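Local coordinates for protein triosephosphate isomerase (Trichomonas vaginalis, PDB 4O4V) that probably interconverts D-glyceraldehyde 3-phosphate and dihydroxyacetone phosphate in glycolysis and gluconeogenesis, as a homodimer of TIM barrels, at residues A[4-9]-A[243-248]; A[181-186]-A[223-228]. All coordinates share one frame; numbering follows the deposited sequence.

Contact 1 (A[4-9]-A[243-248]); sequences FFVGGN and NIVNSN
On the outer face of the TIM barrel, beside the seam where its first and last strands pair, the last helix packs against segment 4-9, which carries the first strand: F4 and V6 meet I244, V245, S247 and N248. N248 lies over one face of the F4 ring: its CA sits 3.8 Å from the ring centroid, 16° off the normal, as a CH-pi contact, displaced toward the rim. Beside it N248 CB comes within 3.4 Å of F4 CD2. The ring gets there because F4 carries CG anti to its own N (chi1 -159°), swung out to the helix. A flat, apolar ring suits this place, since it can lie under a backbone turn with no polar group to satisfy. S247 OG approaches the same ring obliquely, 3.8 Å from F4 CE2.

Strand 5-9 is the first of eight parallel strands and pairs with the last, 229-232, as well as with 37-41; the side chains of F4 and V6 set out toward the helix, that of the intervening F5 away from it. The two methyls of V6 divide the work: V6 CG1 meets V245 CG2 at 4.0 Å and I244 CG2 at 4.2 Å, while V6 CG2 lies near I244 O. Branched aliphatic side chains suit a buried strand-helix interface, with methyls meeting at van der Waals distance.

No hydrogen bond crosses; the polar groups find partners within 243-248 and in the loop before strand 37-41. I244 O takes both S247 N and S247 OG, the hydroxyl at 2.7 Å on a lone pair in the carbonyl plane. N248 ND2 gives a nearly straight bond (172°) to V245 O at 3.0 Å and also bonds to E33 O, while N248 OD1 accepts from N35 N, tying the helix end to that loop.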
# COMPACT_ATOMS: atom_id res chain seq x y z
N PHE A 4 13.90 0.74 26.56
CA PHE A 4 12.99 -0.34 26.13
C PHE A 4 12.02 0.22 25.11
O PHE A 4 11.55 1.36 25.25
CB PHE A 4 12.26 -0.90 27.34
CG PHE A 4 11.69 -2.30 27.16
CD1 PHE A 4 12.49 -3.40 27.30
CD2 PHE A 4 10.33 -2.52 26.92
CE1 PHE A 4 12.01 -4.68 27.24
CE2 PHE A 4 9.85 -3.81 26.84
CZ PHE A 4 10.68 -4.88 27.00
N PHE A 5 11.70 -0.58 24.11
CA PHE A 5 10.92 -0.11 22.95
C PHE A 5 9.81 -1.09 22.66
O PHE A 5 10.07 -2.28 22.46
CB PHE A 5 11.87 -0.01 21.75
CG PHE A 5 11.25 0.56 20.50
CD1 PHE A 5 10.44 -0.23 19.67
CD2 PHE A 5 11.47 1.88 20.15
CE1 PHE A 5 9.89 0.30 18.51
CE2 PHE A 5 10.90 2.41 19.00
CZ PHE A 5 10.12 1.60 18.18
N VAL A 6 8.58 -0.61 22.57
CA VAL A 6 7.43 -1.45 22.21
C VAL A 6 6.69 -0.84 21.07
O VAL A 6 6.14 0.28 21.18
CB VAL A 6 6.52 -1.72 23.44
CG1 VAL A 6 5.30 -2.55 23.03
CG2 VAL A 6 7.32 -2.41 24.57
N GLY A 7 6.66 -1.56 19.96
CA GLY A 7 5.88 -1.19 18.78
C GLY A 7 4.65 -2.04 18.69
O GLY A 7 4.72 -3.27 18.79
N GLY A 8 3.50 -1.42 18.55
CA GLY A 8 2.25 -2.13 18.29
C GLY A 8 1.96 -2.16 16.81
O GLY A 8 1.57 -1.12 16.25
N ASN A 9 2.06 -3.31 16.16
CA ASN A 9 1.77 -3.43 14.73
C ASN A 9 0.33 -3.90 14.56
O ASN A 9 0.04 -5.08 14.74
CB ASN A 9 2.74 -4.42 14.10
CG ASN A 9 2.52 -4.59 12.63
OD1 ASN A 9 1.78 -3.82 11.99
ND2 ASN A 9 3.18 -5.56 12.04
N ASN A 243 -0.10 -4.27 29.14
CA ASN A 243 0.74 -5.18 29.90
C ASN A 243 2.09 -5.33 29.25
O ASN A 243 3.11 -5.37 29.92
CB ASN A 243 0.09 -6.55 30.02
CG ASN A 243 -1.20 -6.52 30.75
OD1 ASN A 243 -2.23 -6.13 30.20
ND2 ASN A 243 -1.17 -6.93 32.01
N ILE A 244 2.11 -5.44 27.94
CA ILE A 244 3.35 -5.61 27.20
C ILE A 244 4.21 -4.34 27.29
O ILE A 244 5.40 -4.42 27.51
CB ILE A 244 3.08 -6.05 25.76
CG1 ILE A 244 2.32 -7.38 25.73
CG2 ILE A 244 4.35 -6.15 25.00
CD1 ILE A 244 1.68 -7.72 24.39
N VAL A 245 3.60 -3.17 27.08
CA VAL A 245 4.32 -1.91 27.27
C VAL A 245 4.98 -1.86 28.65
O VAL A 245 6.15 -1.46 28.80
CB VAL A 245 3.35 -0.73 27.07
CG1 VAL A 245 3.95 0.57 27.58
CG2 VAL A 245 2.96 -0.65 25.60
N ASN A 246 4.24 -2.29 29.65
CA ASN A 246 4.67 -2.20 31.03
C ASN A 246 5.65 -3.29 31.46
O ASN A 246 6.20 -3.24 32.56
CB ASN A 246 3.45 -2.15 31.96
CG ASN A 246 2.75 -0.80 31.89
OD1 ASN A 246 3.32 0.15 31.39
ND2 ASN A 246 1.52 -0.73 32.37
N SER A 247 5.93 -4.24 30.57
CA SER A 247 6.92 -5.27 30.86
C SER A 247 8.33 -4.69 30.93
O SER A 247 9.25 -5.37 31.38
CB SER A 247 6.85 -6.39 29.82
OG SER A 247 7.33 -6.00 28.56
N ASN A 248 8.52 -3.44 30.50
CA ASN A 248 9.83 -2.79 30.53
C ASN A 248 10.43 -2.80 31.93
O ASN A 248 11.66 -2.79 32.08
CB ASN A 248 9.76 -1.34 30.03
CG ASN A 248 9.11 -0.39 31.03
OD1 ASN A 248 9.77 0.11 31.95
ND2 ASN A 248 7.82 -0.12 30.86

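Contact 2 (A[181-186]-A[223-228]). With NA (sodium ion), chain B.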
# COMPACT_ATOMS: atom_id res chain seq x y z
N ASP A 181 15.01 -19.05 22.92
CA ASP A 181 15.19 -18.83 21.49
C ASP A 181 15.21 -17.33 21.19
O ASP A 181 15.99 -16.89 20.33
CB ASP A 181 14.04 -19.46 20.68
CG ASP A 181 14.02 -20.96 20.71
OD1 ASP A 181 15.08 -21.61 20.72
OD2 ASP A 181 12.88 -21.53 20.69
N ALA A 182 14.35 -16.56 21.83
CA ALA A 182 14.29 -15.12 21.63
C ALA A 182 15.61 -14.46 22.03
O ALA A 182 16.19 -13.66 21.29
CB ALA A 182 13.13 -14.52 22.41
N GLN A 183 16.08 -14.78 23.23
CA GLN A 183 17.33 -14.21 23.72
C GLN A 183 18.47 -14.58 22.80
O GLN A 183 19.29 -13.74 22.44
CB GLN A 183 17.60 -14.73 25.13
CG GLN A 183 19.04 -14.59 25.62
CD GLN A 183 19.54 -13.17 25.59
OE1 GLN A 183 18.79 -12.20 25.77
NE2 GLN A 183 20.85 -13.04 25.39
N GLU A 184 18.55 -15.84 22.40
CA GLU A 184 19.66 -16.28 21.59
C GLU A 184 19.73 -15.55 20.26
O GLU A 184 20.81 -15.16 19.82
CB GLU A 184 19.58 -17.79 21.31
N MET A 185 18.60 -15.35 19.61
CA MET A 185 18.62 -14.69 18.30
C MET A 185 18.85 -13.20 18.40
O MET A 185 19.53 -12.62 17.56
CB MET A 185 17.35 -14.99 17.50
CG MET A 185 17.23 -16.47 17.10
SD MET A 185 18.65 -17.18 16.26
CE MET A 185 18.49 -16.41 14.66
N CYS A 186 18.33 -12.55 19.44
CA CYS A 186 18.64 -11.13 19.65
C CYS A 186 20.12 -10.94 19.91
O CYS A 186 20.73 -9.98 19.39
CB CYS A 186 17.76 -10.55 20.74
SG CYS A 186 16.01 -10.40 20.26
N ALA A 223 12.84 -9.64 30.40
CA ALA A 223 13.99 -9.84 31.28
C ALA A 223 15.20 -10.37 30.55
O ALA A 223 16.32 -10.28 31.09
CB ALA A 223 13.61 -10.78 32.42
N CYS A 224 15.08 -10.92 29.36
CA CYS A 224 16.25 -11.41 28.64
C CYS A 224 17.19 -10.25 28.34
O CYS A 224 16.74 -9.17 27.93
CB CYS A 224 15.80 -12.04 27.34
SG CYS A 224 14.84 -13.55 27.49
N PRO A 225 18.50 -10.45 28.53
CA PRO A 225 19.42 -9.29 28.47
C PRO A 225 19.53 -8.64 27.10
O PRO A 225 19.78 -7.44 27.01
CB PRO A 225 20.75 -9.88 28.92
CG PRO A 225 20.63 -11.32 28.74
CD PRO A 225 19.17 -11.67 29.01
N ASP A 226 19.41 -9.40 26.02
CA ASP A 226 19.53 -8.82 24.68
C ASP A 226 18.23 -8.44 24.02
O ASP A 226 18.24 -7.94 22.91
CB ASP A 226 20.39 -9.68 23.79
CG ASP A 226 21.84 -9.66 24.23
OD1 ASP A 226 22.57 -8.73 23.86
OD2 ASP A 226 22.23 -10.58 24.99
N VAL A 227 17.12 -8.72 24.69
CA VAL A 227 15.79 -8.34 24.21
C VAL A 227 15.47 -6.96 24.75
O VAL A 227 15.32 -6.76 25.96
CB VAL A 227 14.72 -9.38 24.66
CG1 VAL A 227 13.32 -8.92 24.26
CG2 VAL A 227 15.01 -10.72 24.04
N ASP A 228 15.35 -5.99 23.84
CA ASP A 228 15.12 -4.60 24.21
C ASP A 228 13.68 -4.15 24.03
O ASP A 228 13.39 -2.94 24.14
CB ASP A 228 16.01 -3.68 23.36
CG ASP A 228 17.48 -3.97 23.49
OD1 ASP A 228 17.98 -4.22 24.64
OD2 ASP A 228 18.17 -3.91 22.49
NA NA B . 15.68 -7.09 28.21
O HOH W 1 17.79 -5.99 28.32
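Q183 NE2 donates to D226 OD2 at 2.8 Å, the shortest hydrogen bond between helix 181-186 and the loop 223-228. The bond is nearly straight (167°): the carboxylate oxygen lies almost in the glutamine amide plane and accepts on its anti lone pair, away from OD1. The other end of the same amide turns the opposite chemistry to the loop, because Q183 OE1 accepts from D226 N at 2.9 Å on a lone pair in the carbonyl plane. One residue thus engages both the backbone and the side chain of D226, which fixes the rotation of the amide. Glutamine suits this place, having a donor and an acceptor side by side and enough length to cross from the helix. Its chain leaves with CG anti to the backbone N and then bends at chi2 (58°), which brings the amide across the turn.

That turn is a type I beta turn from C224 to V227. P225 fits its second position, where phi is near the proline value, and its ring CD packs 3.3 Å from Q183 OE1, with the two side chains crossing at about a right angle. Three residues further along the helix C186 CB rests 3.4 Å from D226 O, and C186 SG touches V227 CG2 at 3.9 Å, a small sulfur side chain against a branched one.

Folding the loop this way directs C224 O and V227 O to a sodium ion, V227 O at 2.3 Å. A water bonded to P225 O, together with A222 O and S251 OG, completes the ligands. D226 OD1 also makes a salt bridge to R190 of the same helix, so the carboxylate is shared between an arginine and an amide, which probably favours its charged form and holds the sodium-binding turn against helix 179-197.

Contacts 1 and 2 have centres about 14 Å apart, and along the chain contact 2 lies nested within the span that contact 1 closes. They meet directly where the loop 223-228 passes F4 and F5: F5 N lies 2.9 Å from D228 O, a probable hydrogen bond, and F4 CD1 packs 3.3 Å from that same oxygen. The F4 ring also comes near the metal site, its CE1 4.1 Å from V227 O, a sodium ligand, and its side chain about 5 Å from the ion. The ion therefore sits beside the barrel closure, with S251 bringing the C-terminal tail to the loop ahead of strand 229-232.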